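Local coordinates for protein DNA polymerase III beta subunit (Streptococcus pyogenes, PDB 2AVT) that forms a dimeric ring that probably encircles DNA and slides along it, tethering the replicative polymerase to its template, at residues Ser158-His166 with Leu244-Thr252; Pro124-Glu132 with Phe225-Arg234. All blocks are in the same frame, centred on the assembly; numbering follows the deposited sequence.

Contact 1 (Ser158-His166 with Leu244-Thr252); sequences SRPILTGVH and LLEGNYPDT
The Y249 ring lies between H166 CB on one face and P250 CD on the other. CG of Y249 lies anti to the backbone N (chi1 -166°), which sends the ring in toward 158-166. H166 CB stands 3.6 Å from the Y249 ring centroid and Y249 CB 3.8 Å from the H166 ring centroid, so each residue offers its beta carbon to the other's pi face in a reciprocal CH-pi pair, the planes tilted 38° apart. I161 O comes in at the ring edge, 3.3 Å from Y249 CE1, and a water in the ring plane lies in hydrogen-bonding reach of Y249 OH, L162 O and G164 O.

I161 CD1 meets CD of the P250 ring at 3.9 Å, while L162 CD2 comes within 3.8 Å of P250 CG. Further along, L245 CD1 rests 3.5 Å from P160 O, beside G164 N.

Loop 244-252 thus packs on the turn that leads into strand 164-170, with Y249 also touching V178 and T180. As in relatives, L162 and P250 probably line the hydrophobic partner-binding pocket of the bacterial beta subunit.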
# COMPACT_ATOMS: atom_id res chain seq x y z
N SER A 158 -19.88 -17.71 -11.42
CA SER A 158 -20.85 -18.40 -12.25
C SER A 158 -20.63 -19.91 -12.20
O SER A 158 -21.58 -20.69 -12.17
CB SER A 158 -20.75 -17.91 -13.70
OG SER A 158 -19.47 -18.16 -14.24
N ARG A 159 -19.36 -20.32 -12.18
CA ARG A 159 -19.02 -21.74 -12.10
C ARG A 159 -18.04 -21.98 -10.96
O ARG A 159 -16.83 -21.79 -11.12
CB ARG A 159 -18.41 -22.22 -13.42
CG ARG A 159 -18.35 -23.75 -13.54
CD ARG A 159 -17.62 -24.19 -14.81
NE ARG A 159 -17.78 -25.62 -15.06
CZ ARG A 159 -17.20 -26.28 -16.06
NH1 ARG A 159 -16.42 -25.64 -16.92
NH2 ARG A 159 -17.42 -27.57 -16.22
N PRO A 160 -18.55 -22.40 -9.80
CA PRO A 160 -17.81 -22.69 -8.57
C PRO A 160 -16.56 -23.57 -8.75
O PRO A 160 -15.46 -23.16 -8.41
CB PRO A 160 -18.86 -23.35 -7.69
CG PRO A 160 -20.11 -22.65 -8.10
CD PRO A 160 -19.99 -22.65 -9.61
N ILE A 161 -16.76 -24.78 -9.27
CA ILE A 161 -15.66 -25.72 -9.46
C ILE A 161 -14.38 -25.16 -10.10
O ILE A 161 -13.29 -25.55 -9.71
CB ILE A 161 -16.12 -26.97 -10.26
CG1 ILE A 161 -16.87 -26.55 -11.52
CG2 ILE A 161 -17.00 -27.84 -9.39
CD1 ILE A 161 -15.96 -26.11 -12.64
N LEU A 162 -14.51 -24.25 -11.06
CA LEU A 162 -13.33 -23.68 -11.71
C LEU A 162 -12.61 -22.69 -10.81
O LEU A 162 -11.49 -22.27 -11.11
CB LEU A 162 -13.70 -22.98 -13.02
CG LEU A 162 -14.11 -23.84 -14.22
CD1 LEU A 162 -14.02 -22.99 -15.48
CD2 LEU A 162 -13.19 -25.05 -14.34
N THR A 163 -13.25 -22.31 -9.71
CA THR A 163 -12.68 -21.36 -8.77
C THR A 163 -11.59 -22.02 -7.93
O THR A 163 -10.74 -21.34 -7.36
CB THR A 163 -13.77 -20.81 -7.83
OG1 THR A 163 -14.85 -20.27 -8.60
CG2 THR A 163 -13.20 -19.71 -6.95
N GLY A 164 -11.61 -23.34 -7.87
CA GLY A 164 -10.61 -24.04 -7.07
C GLY A 164 -9.51 -24.73 -7.84
O GLY A 164 -9.44 -24.66 -9.07
N VAL A 165 -8.63 -25.39 -7.10
CA VAL A 165 -7.52 -26.14 -7.68
C VAL A 165 -7.91 -27.60 -7.51
O VAL A 165 -8.24 -28.03 -6.40
CB VAL A 165 -6.20 -25.86 -6.92
CG1 VAL A 165 -5.05 -26.69 -7.51
CG2 VAL A 165 -5.86 -24.39 -7.00
N HIS A 166 -7.91 -28.36 -8.60
CA HIS A 166 -8.26 -29.78 -8.51
C HIS A 166 -7.02 -30.55 -8.07
O HIS A 166 -5.99 -30.50 -8.74
CB HIS A 166 -8.73 -30.32 -9.87
CG HIS A 166 -9.34 -31.69 -9.80
ND1 HIS A 166 -9.52 -32.48 -10.91
CD2 HIS A 166 -9.83 -32.39 -8.76
CE1 HIS A 166 -10.09 -33.62 -10.56
NE2 HIS A 166 -10.29 -33.59 -9.25
N LEU A 244 -14.44 -27.32 1.10
CA LEU A 244 -14.23 -27.88 -0.23
C LEU A 244 -15.32 -27.51 -1.22
O LEU A 244 -16.49 -27.37 -0.85
CB LEU A 244 -14.13 -29.41 -0.15
CG LEU A 244 -12.97 -30.02 0.64
CD1 LEU A 244 -13.08 -31.53 0.59
CD2 LEU A 244 -11.64 -29.58 0.06
N LEU A 245 -14.94 -27.36 -2.48
CA LEU A 245 -15.90 -27.05 -3.53
C LEU A 245 -16.46 -28.39 -4.01
O LEU A 245 -15.72 -29.26 -4.44
CB LEU A 245 -15.23 -26.30 -4.68
CG LEU A 245 -14.78 -24.88 -4.33
CD1 LEU A 245 -13.91 -24.32 -5.45
CD2 LEU A 245 -16.01 -24.00 -4.11
N GLU A 246 -17.77 -28.56 -3.89
CA GLU A 246 -18.40 -29.81 -4.31
C GLU A 246 -18.71 -29.77 -5.79
O GLU A 246 -18.83 -28.70 -6.39
CB GLU A 246 -19.69 -30.07 -3.53
CG GLU A 246 -19.52 -30.07 -2.02
CD GLU A 246 -20.77 -30.54 -1.31
OE1 GLU A 246 -21.89 -30.15 -1.73
OE2 GLU A 246 -20.64 -31.30 -0.32
N GLY A 247 -18.86 -30.95 -6.38
CA GLY A 247 -19.16 -31.03 -7.79
C GLY A 247 -18.14 -31.83 -8.55
O GLY A 247 -17.11 -32.25 -8.02
N ASN A 248 -18.44 -32.05 -9.83
CA ASN A 248 -17.60 -32.80 -10.74
C ASN A 248 -16.65 -31.83 -11.44
O ASN A 248 -17.09 -31.00 -12.22
CB ASN A 248 -18.48 -33.49 -11.78
CG ASN A 248 -19.69 -34.16 -11.16
OD1 ASN A 248 -19.60 -35.29 -10.68
ND2 ASN A 248 -20.82 -33.46 -11.16
N TYR A 249 -15.35 -31.94 -11.18
CA TYR A 249 -14.40 -31.05 -11.85
C TYR A 249 -14.30 -31.52 -13.30
O TYR A 249 -14.38 -32.72 -13.56
CB TYR A 249 -13.03 -31.14 -11.18
CG TYR A 249 -12.10 -30.02 -11.58
CD1 TYR A 249 -12.23 -28.74 -11.04
CD2 TYR A 249 -11.11 -30.22 -12.54
CE1 TYR A 249 -11.42 -27.71 -11.45
CE2 TYR A 249 -10.30 -29.19 -12.95
CZ TYR A 249 -10.45 -27.94 -12.40
OH TYR A 249 -9.64 -26.91 -12.83
N PRO A 250 -14.15 -30.60 -14.25
CA PRO A 250 -14.05 -30.98 -15.66
C PRO A 250 -12.88 -31.90 -15.98
O PRO A 250 -11.88 -31.94 -15.26
CB PRO A 250 -13.95 -29.64 -16.38
CG PRO A 250 -13.31 -28.74 -15.36
CD PRO A 250 -14.03 -29.13 -14.10
N ASP A 251 -13.02 -32.67 -17.06
CA ASP A 251 -11.99 -33.59 -17.51
C ASP A 251 -10.88 -32.76 -18.14
O ASP A 251 -11.00 -32.32 -19.29
CB ASP A 251 -12.56 -34.56 -18.55
CG ASP A 251 -11.55 -35.60 -18.99
OD1 ASP A 251 -10.37 -35.24 -19.20
OD2 ASP A 251 -11.94 -36.77 -19.15
N THR A 252 -9.81 -32.53 -17.40
CA THR A 252 -8.70 -31.73 -17.88
C THR A 252 -7.58 -32.54 -18.54
O THR A 252 -6.77 -32.00 -19.28
CB THR A 252 -8.13 -30.86 -16.73
OG1 THR A 252 -7.12 -30.00 -17.25
CG2 THR A 252 -7.55 -31.74 -15.64
O HOH W 1 -9.63 -24.54 -11.59

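Contact 2 (Pro124-Glu132 with Phe225-Arg234); sequences PRLQEVSTE and FFSPSQILFR
V129 sits over the beta hairpin of strands 221-226 and 230-234, where the extended loop 124-132 runs over one face of the hairpin, from the turn at S227-Q230 to R234, on its way to strand 135-138. With CG1 anti to the backbone N (chi1 176°), that branch points to F225, CG1 to CB 3.8 Å. S227 CB lies equally near both V129 methyls, and CG2 comes 4.2 Å from Q230 CG. L232 CD2 comes up beneath, 4.3 Å from V129 CB.

Next along the loop, the F225 ring turns one face to T131 CB. Backbone oxygens gather round the same ring: S130 O approaches CD1 obliquely, T131 O is 3.3 Å from CE1, and E132 O lies in the ring plane at its edge. R234 closes the far end. F225 CE2 stands 3.5 Å above one face of the R234 guanidinium, toward its rim, and R234 NH2 forms a salt bridge with E223. The T131 side chain crosses R234 at about a right angle, bringing methyl CG2 to 3.3 Å from R234 CZ.

At the other end Q230 runs obliquely across Q127. The approach of Q230 NE2 to Q127 O is implausibly close, so the modelled placement of that amide is doubtful. F225 and L232 form a hydrogen-bonded antiparallel pair between the strands, and at the turn S227 makes an ST motif, its OG accepting from Q230 N at 2.9 Å with an N-H...O angle of 156°.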
# COMPACT_ATOMS: atom_id res chain seq x y z
N PRO A 124 -19.39 -20.31 16.25
CA PRO A 124 -19.73 -21.61 15.64
C PRO A 124 -18.67 -22.66 15.93
O PRO A 124 -17.48 -22.35 15.99
CB PRO A 124 -19.82 -21.28 14.16
CG PRO A 124 -18.79 -20.18 14.01
CD PRO A 124 -19.08 -19.31 15.22
N ARG A 125 -19.10 -23.90 16.10
CA ARG A 125 -18.17 -24.98 16.39
C ARG A 125 -17.46 -25.43 15.13
O ARG A 125 -17.97 -25.25 14.02
CB ARG A 125 -18.91 -26.15 17.02
CG ARG A 125 -19.45 -25.82 18.39
CD ARG A 125 -20.36 -26.90 18.90
NE ARG A 125 -20.74 -26.68 20.29
CZ ARG A 125 -21.61 -27.43 20.95
NH1 ARG A 125 -22.20 -28.45 20.33
NH2 ARG A 125 -21.89 -27.17 22.22
N LEU A 126 -16.27 -25.99 15.29
CA LEU A 126 -15.50 -26.45 14.14
C LEU A 126 -16.03 -27.79 13.65
O LEU A 126 -16.38 -28.66 14.44
CB LEU A 126 -14.03 -26.60 14.54
CG LEU A 126 -12.93 -26.43 13.47
CD1 LEU A 126 -13.24 -27.29 12.26
CD2 LEU A 126 -12.83 -24.97 13.07
N GLN A 127 -16.11 -27.93 12.33
CA GLN A 127 -16.55 -29.19 11.73
C GLN A 127 -15.28 -30.03 11.84
O GLN A 127 -14.35 -29.87 11.06
CB GLN A 127 -16.92 -28.97 10.26
CG GLN A 127 -17.67 -30.12 9.61
CD GLN A 127 -18.99 -30.42 10.31
OE1 GLN A 127 -19.45 -29.63 11.14
NE2 GLN A 127 -19.60 -31.55 9.97
N GLU A 128 -15.24 -30.90 12.83
CA GLU A 128 -14.07 -31.74 13.06
C GLU A 128 -13.73 -32.69 11.92
O GLU A 128 -14.60 -33.12 11.17
CB GLU A 128 -14.27 -32.52 14.36
CG GLU A 128 -14.64 -31.62 15.53
CD GLU A 128 -15.03 -32.39 16.77
OE1 GLU A 128 -14.93 -33.64 16.76
OE2 GLU A 128 -15.44 -31.75 17.76
N VAL A 129 -12.44 -32.99 11.79
CA VAL A 129 -11.96 -33.90 10.75
C VAL A 129 -11.10 -34.97 11.41
O VAL A 129 -10.19 -34.66 12.18
CB VAL A 129 -11.12 -33.15 9.70
CG1 VAL A 129 -10.55 -34.15 8.70
CG2 VAL A 129 -11.96 -32.11 8.99
N SER A 130 -11.39 -36.23 11.11
CA SER A 130 -10.64 -37.35 11.67
C SER A 130 -9.13 -37.18 11.51
O SER A 130 -8.65 -36.78 10.44
CB SER A 130 -11.08 -38.65 11.01
OG SER A 130 -11.03 -38.54 9.60
N THR A 131 -8.39 -37.48 12.57
CA THR A 131 -6.94 -37.35 12.57
C THR A 131 -6.25 -38.70 12.35
O THR A 131 -5.10 -38.89 12.75
CB THR A 131 -6.45 -36.78 13.91
OG1 THR A 131 -7.21 -35.61 14.24
CG2 THR A 131 -4.98 -36.40 13.81
N GLU A 132 -6.95 -39.63 11.72
CA GLU A 132 -6.37 -40.95 11.45
C GLU A 132 -5.89 -41.05 10.01
O GLU A 132 -6.47 -40.45 9.11
CB GLU A 132 -7.42 -42.04 11.74
CG GLU A 132 -6.92 -43.46 11.54
CD GLU A 132 -7.82 -44.49 12.21
OE1 GLU A 132 -8.77 -44.08 12.91
OE2 GLU A 132 -7.56 -45.70 12.05
N PHE A 225 -5.37 -34.10 6.32
CA PHE A 225 -6.49 -35.00 6.57
C PHE A 225 -7.67 -34.60 5.71
O PHE A 225 -7.89 -33.41 5.46
CB PHE A 225 -6.90 -34.97 8.04
CG PHE A 225 -5.79 -35.31 8.99
CD1 PHE A 225 -5.55 -36.62 9.35
CD2 PHE A 225 -4.98 -34.32 9.51
CE1 PHE A 225 -4.52 -36.94 10.21
CE2 PHE A 225 -3.95 -34.63 10.37
CZ PHE A 225 -3.72 -35.94 10.72
N PHE A 226 -8.44 -35.58 5.24
CA PHE A 226 -9.59 -35.29 4.40
C PHE A 226 -10.92 -35.72 5.00
O PHE A 226 -10.99 -36.65 5.80
CB PHE A 226 -9.47 -35.98 3.03
CG PHE A 226 -8.21 -35.65 2.28
CD1 PHE A 226 -7.00 -36.24 2.62
CD2 PHE A 226 -8.25 -34.79 1.20
CE1 PHE A 226 -5.85 -35.97 1.89
CE2 PHE A 226 -7.11 -34.51 0.46
CZ PHE A 226 -5.90 -35.11 0.81
N SER A 227 -11.96 -35.01 4.59
CA SER A 227 -13.33 -35.29 4.99
C SER A 227 -14.05 -34.90 3.71
O SER A 227 -13.45 -34.33 2.80
CB SER A 227 -13.78 -34.39 6.15
OG SER A 227 -14.27 -33.15 5.69
N PRO A 228 -15.35 -35.21 3.61
CA PRO A 228 -16.05 -34.84 2.37
C PRO A 228 -16.19 -33.33 2.17
O PRO A 228 -16.07 -32.83 1.05
CB PRO A 228 -17.41 -35.52 2.52
CG PRO A 228 -17.11 -36.69 3.43
CD PRO A 228 -16.19 -36.07 4.45
N SER A 229 -16.44 -32.61 3.26
CA SER A 229 -16.65 -31.16 3.17
C SER A 229 -15.41 -30.29 3.33
O SER A 229 -15.41 -29.14 2.88
CB SER A 229 -17.71 -30.73 4.19
OG SER A 229 -17.41 -31.23 5.48
N GLN A 230 -14.37 -30.80 3.96
CA GLN A 230 -13.16 -30.00 4.13
C GLN A 230 -11.87 -30.79 4.26
O GLN A 230 -11.87 -32.01 4.44
CB GLN A 230 -13.30 -29.07 5.34
CG GLN A 230 -14.14 -29.61 6.48
CD GLN A 230 -14.03 -28.77 7.75
OE1 GLN A 230 -13.89 -27.55 7.69
NE2 GLN A 230 -14.09 -29.42 8.89
N ILE A 231 -10.77 -30.06 4.16
CA ILE A 231 -9.44 -30.64 4.28
C ILE A 231 -8.75 -29.91 5.43
O ILE A 231 -8.93 -28.70 5.61
CB ILE A 231 -8.66 -30.47 2.96
CG1 ILE A 231 -7.22 -30.97 3.12
CG2 ILE A 231 -8.68 -29.03 2.52
CD1 ILE A 231 -6.40 -30.83 1.85
N LEU A 232 -8.01 -30.66 6.23
CA LEU A 232 -7.29 -30.10 7.37
C LEU A 232 -5.79 -30.23 7.17
O LEU A 232 -5.28 -31.33 6.93
CB LEU A 232 -7.70 -30.84 8.65
CG LEU A 232 -6.78 -30.75 9.88
CD1 LEU A 232 -6.67 -29.31 10.40
CD2 LEU A 232 -7.33 -31.66 10.96
N PHE A 233 -5.08 -29.10 7.22
CA PHE A 233 -3.63 -29.10 7.12
C PHE A 233 -3.19 -28.85 8.55
O PHE A 233 -3.64 -27.89 9.18
CB PHE A 233 -3.13 -27.97 6.22
CG PHE A 233 -3.56 -28.07 4.80
CD1 PHE A 233 -4.78 -27.56 4.39
CD2 PHE A 233 -2.74 -28.65 3.85
CE1 PHE A 233 -5.16 -27.62 3.07
CE2 PHE A 233 -3.12 -28.72 2.53
CZ PHE A 233 -4.33 -28.20 2.14
N ARG A 234 -2.31 -29.70 9.08
CA ARG A 234 -1.87 -29.56 10.45
C ARG A 234 -0.37 -29.68 10.72
O ARG A 234 0.30 -30.59 10.22
CB ARG A 234 -2.61 -30.60 11.32
CG ARG A 234 -2.43 -30.39 12.81
CD ARG A 234 -3.13 -31.47 13.62
NE ARG A 234 -2.53 -32.78 13.41
CZ ARG A 234 -2.92 -33.89 14.03
NH1 ARG A 234 -3.92 -33.84 14.91
NH2 ARG A 234 -2.32 -35.04 13.78

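How the contacts relate
Both contacts pack a connecting loop against the central domain: in contact 2 the loop arriving from the N-terminal domain, in contact 1 the loop leaving for the C-terminal one. Contact 1 is partly buried, built on an aromatic pair, prolines and aliphatic branches, with a bridging water. Contact 2 lies at the surface, where a single valine and a phenylalanine take most of the apolar contact, amid polar and charged side chains. The two meet directly, their centres about 20 Å apart: L244 of contact 1 probably hydrogen-bonds through its N to S229 O in the hairpin turn of contact 2 (2.7 Å), and its side chain packs on the backbone of P228 and Q230.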